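Local coordinates for protein pyocin sheath PA0622 (Pseudomonas aeruginosa, PDB 6PYT) that probably forms the contractile sheath that surrounds the tail tube of a pyocin particle, at residues B[18-29]-B[72-83]. Numbering follows the deposited sequence.
Sequences TIALPASSVIGL and IYNRAQAVIVAV
Ile27 and Ile72 meet tip to tip, CD1 of Ile27 standing 3.7 Å from CG2 of Ile72, where the last turn of helix 64-73 packs against strand 21-33. Leu29 passes the same isoleucine in the opposite direction; with its CG anti to the backbone N (chi1 -162°), CD1 comes within 3.7 Å of Ile72 CD1. CB of Leu29 lies 3.8 Å from CG2 of Ile80. Ile27, Leu29, Ile80 and Ala82 share one face of the sheet. On the other face Val26 and Val79 lie side by side and point the same way, with CG1 of Val26 3.7 Å from CB of Val79.

The backbones are paired in parallel. Ile27 N donates to Val79 O and Ile27 O accepts from Val81 N, both nearly end-on to the carbonyls; Leu29 continues the pattern, its N bonded to Val81 O and its O to Val83 N at 2.9 Å. The pairing is less regular at the start, where Gln77 centres an inverse gamma turn: Gln77 N bonds to Leu21 O almost straight (173°), but the return bond from Ala23 N to Gln77 O is weak. Before the strands, Thr18 OG1 donates in plane to a lone pair of Asn74 OD1 at 3.0 Å, an oxygen also gripped by Lys52 NZ.

Helices 52-58 and 64-73 lie in the connection between these neighbouring parallel strands, within the region matching the Gp18 domain III N-terminal family. Near one edge of a mixed sheet, strand 76-86 is flanked by antiparallel strand 46-49, strand 21-33 by parallel strand 127-129, and helix 201-214 packs through Ala209 on Ile27.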
ATOM      1  N   THR B  18     -21.825 -16.014 -47.661  1.00 56.91           N
ATOM      2  CA  THR B  18     -22.433 -17.206 -47.089  1.00 56.91           C
ATOM      3  C   THR B  18     -21.449 -17.931 -46.180  1.00 56.91           C
ATOM      4  O   THR B  18     -21.137 -19.108 -46.381  1.00 56.91           O
ATOM      5  CB  THR B  18     -22.974 -18.076 -48.225  1.00 56.91           C
ATOM      6  OG1 THR B  18     -23.438 -19.333 -47.712  1.00 56.91           O
ATOM      7  CG2 THR B  18     -21.939 -18.246 -49.366  1.00 56.91           C
ATOM      8  N   ILE B  19     -20.916 -17.181 -45.201  1.00 57.69           N
ATOM      9  CA  ILE B  19     -19.889 -17.641 -44.262  1.00 57.69           C
ATOM     10  C   ILE B  19     -20.272 -18.949 -43.591  1.00 57.69           C
ATOM     11  O   ILE B  19     -21.412 -19.151 -43.162  1.00 57.69           O
ATOM     12  CB  ILE B  19     -19.587 -16.545 -43.219  1.00 57.69           C
ATOM     13  CG1 ILE B  19     -20.862 -15.908 -42.638  1.00 57.69           C
ATOM     14  CG2 ILE B  19     -18.668 -15.495 -43.781  1.00 57.69           C
ATOM     15  CD1 ILE B  19     -21.345 -16.492 -41.322  1.00 57.69           C
ATOM     16  N   ALA B  20     -19.314 -19.867 -43.558  1.00 55.75           N
ATOM     17  CA  ALA B  20     -19.501 -21.189 -42.997  1.00 55.75           C
ATOM     18  C   ALA B  20     -18.187 -21.605 -42.365  1.00 55.75           C
ATOM     19  O   ALA B  20     -17.122 -21.095 -42.721  1.00 55.75           O
ATOM     20  CB  ALA B  20     -19.938 -22.189 -44.067  1.00 55.75           C
ATOM     21  N   LEU B  21     -18.271 -22.514 -41.404  1.00 54.13           N
ATOM     22  CA  LEU B  21     -17.059 -23.032 -40.784  1.00 54.13           C
ATOM     23  C   LEU B  21     -16.307 -23.899 -41.783  1.00 54.13           C
ATOM     24  O   LEU B  21     -16.918 -24.741 -42.450  1.00 54.13           O
ATOM     25  CB  LEU B  21     -17.367 -23.845 -39.527  1.00 54.13           C
ATOM     26  CG  LEU B  21     -17.498 -23.138 -38.175  1.00 54.13           C
ATOM     27  CD1 LEU B  21     -18.787 -22.342 -38.059  1.00 54.13           C
ATOM     28  CD2 LEU B  21     -17.389 -24.163 -37.055  1.00 54.13           C
ATOM     29  N   PRO B  22     -14.996 -23.715 -41.928  1.00 54.35           N
ATOM     30  CA  PRO B  22     -14.208 -24.597 -42.802  1.00 54.35           C
ATOM     31  C   PRO B  22     -14.091 -25.988 -42.195  1.00 54.35           C
ATOM     32  O   PRO B  22     -13.582 -26.156 -41.088  1.00 54.35           O
ATOM     33  CB  PRO B  22     -12.852 -23.889 -42.887  1.00 54.35           C
ATOM     34  CG  PRO B  22     -12.787 -23.036 -41.651  1.00 54.35           C
ATOM     35  CD  PRO B  22     -14.193 -22.622 -41.355  1.00 54.35           C
ATOM     36  N   ALA B  23     -14.585 -26.983 -42.923  1.00 52.36           N
ATOM     37  CA  ALA B  23     -14.624 -28.360 -42.459  1.00 52.36           C
ATOM     38  C   ALA B  23     -13.530 -29.184 -43.120  1.00 52.36           C
ATOM     39  O   ALA B  23     -13.053 -28.859 -44.210  1.00 52.36           O
ATOM     40  CB  ALA B  23     -15.985 -28.989 -42.750  1.00 52.36           C
ATOM     41  N   SER B  24     -13.139 -30.266 -42.451  1.00 52.87           N
ATOM     42  CA  SER B  24     -12.108 -31.157 -42.962  1.00 52.87           C
ATOM     43  C   SER B  24     -12.667 -32.376 -43.674  1.00 52.87           C
ATOM     44  O   SER B  24     -11.906 -33.085 -44.338  1.00 52.87           O
ATOM     45  CB  SER B  24     -11.192 -31.626 -41.827  1.00 52.87           C
ATOM     46  OG  SER B  24     -10.471 -30.541 -41.269  1.00 52.87           O
ATOM     47  N   SER B  25     -13.961 -32.643 -43.546  1.00 50.77           N
ATOM     48  CA  SER B  25     -14.548 -33.808 -44.184  1.00 50.77           C
ATOM     49  C   SER B  25     -14.649 -33.605 -45.690  1.00 50.77           C
ATOM     50  O   SER B  25     -14.815 -32.487 -46.180  1.00 50.77           O
ATOM     51  CB  SER B  25     -15.930 -34.089 -43.604  1.00 50.77           C
ATOM     52  OG  SER B  25     -16.543 -35.170 -44.272  1.00 50.77           O
ATOM     53  N   VAL B  26     -14.538 -34.708 -46.425  1.00 48.58           N
ATOM     54  CA  VAL B  26     -14.638 -34.708 -47.878  1.00 48.58           C
ATOM     55  C   VAL B  26     -15.923 -35.416 -48.278  1.00 48.58           C
ATOM     56  O   VAL B  26     -16.366 -36.348 -47.601  1.00 48.58           O
ATOM     57  CB  VAL B  26     -13.404 -35.355 -48.530  1.00 48.58           C
ATOM     58  CG1 VAL B  26     -12.214 -34.482 -48.344  1.00 48.58           C
ATOM     59  CG2 VAL B  26     -13.101 -36.624 -47.851  1.00 48.58           C
ATOM     60  N   ILE B  27     -16.536 -34.947 -49.362  1.00 47.02           N
ATOM     61  CA  ILE B  27     -17.880 -35.348 -49.766  1.00 47.02           C
ATOM     62  C   ILE B  27     -17.836 -35.765 -51.226  1.00 47.02           C
ATOM     63  O   ILE B  27     -17.286 -35.055 -52.066  1.00 47.02           O
ATOM     64  CB  ILE B  27     -18.895 -34.204 -49.557  1.00 47.02           C
ATOM     65  CG1 ILE B  27     -19.051 -33.889 -48.072  1.00 47.02           C
ATOM     66  CG2 ILE B  27     -20.240 -34.539 -50.141  1.00 47.02           C
ATOM     67  CD1 ILE B  27     -19.827 -32.649 -47.797  1.00 47.02           C
ATOM     68  N   GLY B  28     -18.416 -36.939 -51.533  1.00 47.30           N
ATOM     69  CA  GLY B  28     -18.478 -37.427 -52.886  1.00 47.30           C
ATOM     70  C   GLY B  28     -19.827 -37.136 -53.500  1.00 47.30           C
ATOM     71  O   GLY B  28     -20.850 -37.643 -53.044  1.00 47.30           O
ATOM     72  N   LEU B  29     -19.825 -36.327 -54.553  1.00 49.51           N
ATOM     73  CA  LEU B  29     -21.038 -35.788 -55.138  1.00 49.51           C
ATOM     74  C   LEU B  29     -21.145 -36.238 -56.587  1.00 49.51           C
ATOM     75  O   LEU B  29     -20.139 -36.366 -57.286  1.00 49.51           O
ATOM     76  CB  LEU B  29     -21.040 -34.256 -55.043  1.00 49.51           C
ATOM     77  CG  LEU B  29     -22.313 -33.429 -55.202  1.00 49.51           C
ATOM     78  CD1 LEU B  29     -22.170 -32.187 -54.382  1.00 49.51           C
ATOM     79  CD2 LEU B  29     -22.558 -33.036 -56.624  1.00 49.51           C
ATOM     80  N   ILE B  72     -24.249 -27.440 -49.970  1.00 48.72           N
ATOM     81  CA  ILE B  72     -23.245 -27.824 -48.988  1.00 48.72           C
ATOM     82  C   ILE B  72     -22.477 -26.613 -48.486  1.00 48.72           C
ATOM     83  O   ILE B  72     -22.206 -26.488 -47.291  1.00 48.72           O
ATOM     84  CB  ILE B  72     -22.314 -28.882 -49.610  1.00 48.72           C
ATOM     85  CG1 ILE B  72     -23.122 -30.116 -49.985  1.00 48.72           C
ATOM     86  CG2 ILE B  72     -21.225 -29.279 -48.651  1.00 48.72           C
ATOM     87  CD1 ILE B  72     -22.369 -31.104 -50.809  1.00 48.72           C
ATOM     88  N   TYR B  73     -22.166 -25.680 -49.378  1.00 50.61           N
ATOM     89  CA  TYR B  73     -21.374 -24.510 -49.033  1.00 50.61           C
ATOM     90  C   TYR B  73     -22.140 -23.478 -48.221  1.00 50.61           C
ATOM     91  O   TYR B  73     -21.517 -22.555 -47.692  1.00 50.61           O
ATOM     92  CB  TYR B  73     -20.832 -23.898 -50.317  1.00 50.61           C
ATOM     93  CG  TYR B  73     -19.723 -24.715 -50.918  1.00 50.61           C
ATOM     94  CD1 TYR B  73     -18.877 -25.445 -50.111  1.00 50.61           C
ATOM     95  CD2 TYR B  73     -19.573 -24.820 -52.290  1.00 50.61           C
ATOM     96  CE1 TYR B  73     -17.876 -26.199 -50.640  1.00 50.61           C
ATOM     97  CE2 TYR B  73     -18.578 -25.597 -52.833  1.00 50.61           C
ATOM     98  CZ  TYR B  73     -17.729 -26.274 -52.000  1.00 50.61           C
ATOM     99  OH  TYR B  73     -16.727 -27.048 -52.522  1.00 50.61           O
ATOM    100  N   ASN B  74     -23.458 -23.607 -48.095  1.00 51.11           N
ATOM    101  CA  ASN B  74     -24.189 -22.749 -47.176  1.00 51.11           C
ATOM    102  C   ASN B  74     -24.018 -23.172 -45.729  1.00 51.11           C
ATOM    103  O   ASN B  74     -24.346 -22.393 -44.829  1.00 51.11           O
ATOM    104  CB  ASN B  74     -25.678 -22.738 -47.512  1.00 51.11           C
ATOM    105  CG  ASN B  74     -25.970 -22.064 -48.825  1.00 51.11           C
ATOM    106  OD1 ASN B  74     -25.331 -21.080 -49.186  1.00 51.11           O
ATOM    107  ND2 ASN B  74     -26.956 -22.579 -49.544  1.00 51.11           N
ATOM    108  N   ARG B  75     -23.519 -24.374 -45.484  1.00 48.59           N
ATOM    109  CA  ARG B  75     -23.370 -24.870 -44.128  1.00 48.59           C
ATOM    110  C   ARG B  75     -21.931 -25.156 -43.748  1.00 48.59           C
ATOM    111  O   ARG B  75     -21.526 -24.853 -42.626  1.00 48.59           O
ATOM    112  CB  ARG B  75     -24.226 -26.124 -43.948  1.00 48.59           C
ATOM    113  CG  ARG B  75     -24.289 -26.637 -42.532  1.00 48.59           C
ATOM    114  CD  ARG B  75     -24.718 -25.530 -41.600  1.00 48.59           C
ATOM    115  NE  ARG B  75     -25.072 -25.991 -40.279  1.00 48.59           N
ATOM    116  CZ  ARG B  75     -25.100 -25.211 -39.209  1.00 48.59           C
ATOM    117  NH1 ARG B  75     -24.723 -23.944 -39.307  1.00 48.59           N
ATOM    118  NH2 ARG B  75     -25.468 -25.694 -38.042  1.00 48.59           N
ATOM    119  N   ALA B  76     -21.136 -25.704 -44.656  1.00 49.43           N
ATOM    120  CA  ALA B  76     -19.747 -26.001 -44.363  1.00 49.43           C
ATOM    121  C   ALA B  76     -18.901 -25.688 -45.579  1.00 49.43           C
ATOM    122  O   ALA B  76     -19.326 -25.910 -46.712  1.00 49.43           O
ATOM    123  CB  ALA B  76     -19.564 -27.465 -43.962  1.00 49.43           C
ATOM    124  N   GLN B  77     -17.700 -25.175 -45.341  1.00 53.19           N
ATOM    125  CA  GLN B  77     -16.742 -24.927 -46.414  1.00 53.19           C
ATOM    126  C   GLN B  77     -15.951 -26.214 -46.646  1.00 53.19           C
ATOM    127  O   GLN B  77     -14.770 -26.343 -46.328  1.00 53.19           O
ATOM    128  CB  GLN B  77     -15.846 -23.749 -46.057  1.00 53.19           C
ATOM    129  CG  GLN B  77     -14.984 -23.223 -47.184  1.00 53.19           C
ATOM    130  CD  GLN B  77     -14.111 -22.071 -46.740  1.00 53.19           C
ATOM    131  OE1 GLN B  77     -14.124 -21.683 -45.572  1.00 53.19           O
ATOM    132  NE2 GLN B  77     -13.340 -21.521 -47.666  1.00 53.19           N
ATOM    133  N   ALA B  78     -16.652 -27.191 -47.205  1.00 49.87           N
ATOM    134  CA  ALA B  78     -16.169 -28.556 -47.275  1.00 49.87           C
ATOM    135  C   ALA B  78     -15.455 -28.814 -48.593  1.00 49.87           C
ATOM    136  O   ALA B  78     -15.549 -28.045 -49.548  1.00 49.87           O
ATOM    137  CB  ALA B  78     -17.325 -29.536 -47.105  1.00 49.87           C
ATOM    138  N   VAL B  79     -14.734 -29.917 -48.631  1.00 49.18           N
ATOM    139  CA  VAL B  79     -14.055 -30.362 -49.837  1.00 49.18           C
ATOM    140  C   VAL B  79     -14.966 -31.351 -50.543  1.00 49.18           C
ATOM    141  O   VAL B  79     -15.445 -32.308 -49.932  1.00 49.18           O
ATOM    142  CB  VAL B  79     -12.699 -30.994 -49.497  1.00 49.18           C
ATOM    143  CG1 VAL B  79     -12.071 -31.591 -50.726  1.00 49.18           C
ATOM    144  CG2 VAL B  79     -11.781 -29.962 -48.891  1.00 49.18           C
ATOM    145  N   ILE B  80     -15.238 -31.109 -51.820  1.00 48.46           N
ATOM    146  CA  ILE B  80     -16.194 -31.908 -52.571  1.00 48.46           C
ATOM    147  C   ILE B  80     -15.499 -32.471 -53.798  1.00 48.46           C
ATOM    148  O   ILE B  80     -15.089 -31.716 -54.686  1.00 48.46           O
ATOM    149  CB  ILE B  80     -17.427 -31.094 -52.980  1.00 48.46           C
ATOM    150  CG1 ILE B  80     -18.163 -30.576 -51.751  1.00 48.46           C
ATOM    151  CG2 ILE B  80     -18.361 -31.940 -53.792  1.00 48.46           C
ATOM    152  CD1 ILE B  80     -19.182 -29.528 -52.067  1.00 48.46           C
ATOM    153  N   VAL B  81     -15.369 -33.790 -53.850  1.00 47.65           N
ATOM    154  CA  VAL B  81     -15.003 -34.494 -55.070  1.00 47.65           C
ATOM    155  C   VAL B  81     -16.295 -34.731 -55.839  1.00 47.65           C
ATOM    156  O   VAL B  81     -17.121 -35.555 -55.443  1.00 47.65           O
ATOM    157  CB  VAL B  81     -14.276 -35.806 -54.765  1.00 47.65           C
ATOM    158  CG1 VAL B  81     -14.028 -36.590 -56.028  1.00 47.65           C
ATOM    159  CG2 VAL B  81     -12.967 -35.515 -54.075  1.00 47.65           C
ATOM    160  N   ALA B  82     -16.488 -33.993 -56.922  1.00 49.64           N
ATOM    161  CA  ALA B  82     -17.737 -34.006 -57.664  1.00 49.64           C
ATOM    162  C   ALA B  82     -17.528 -34.592 -59.051  1.00 49.64           C
ATOM    163  O   ALA B  82     -16.549 -34.272 -59.724  1.00 49.64           O
ATOM    164  CB  ALA B  82     -18.311 -32.595 -57.770  1.00 49.64           C
ATOM    165  N   VAL B  83     -18.453 -35.449 -59.470  1.00 51.22           N
ATOM    166  CA  VAL B  83     -18.400 -36.122 -60.764  1.00 51.22           C
ATOM    167  C   VAL B  83     -19.644 -35.722 -61.543  1.00 51.22           C
ATOM    168  O   VAL B  83     -20.754 -36.152 -61.208  1.00 51.22           O
ATOM    169  CB  VAL B  83     -18.316 -37.647 -60.617  1.00 51.22           C
ATOM    170  CG1 VAL B  83     -18.279 -38.308 -61.981  1.00 51.22           C
ATOM    171  CG2 VAL B  83     -17.108 -38.042 -59.795  1.00 51.22           C
TER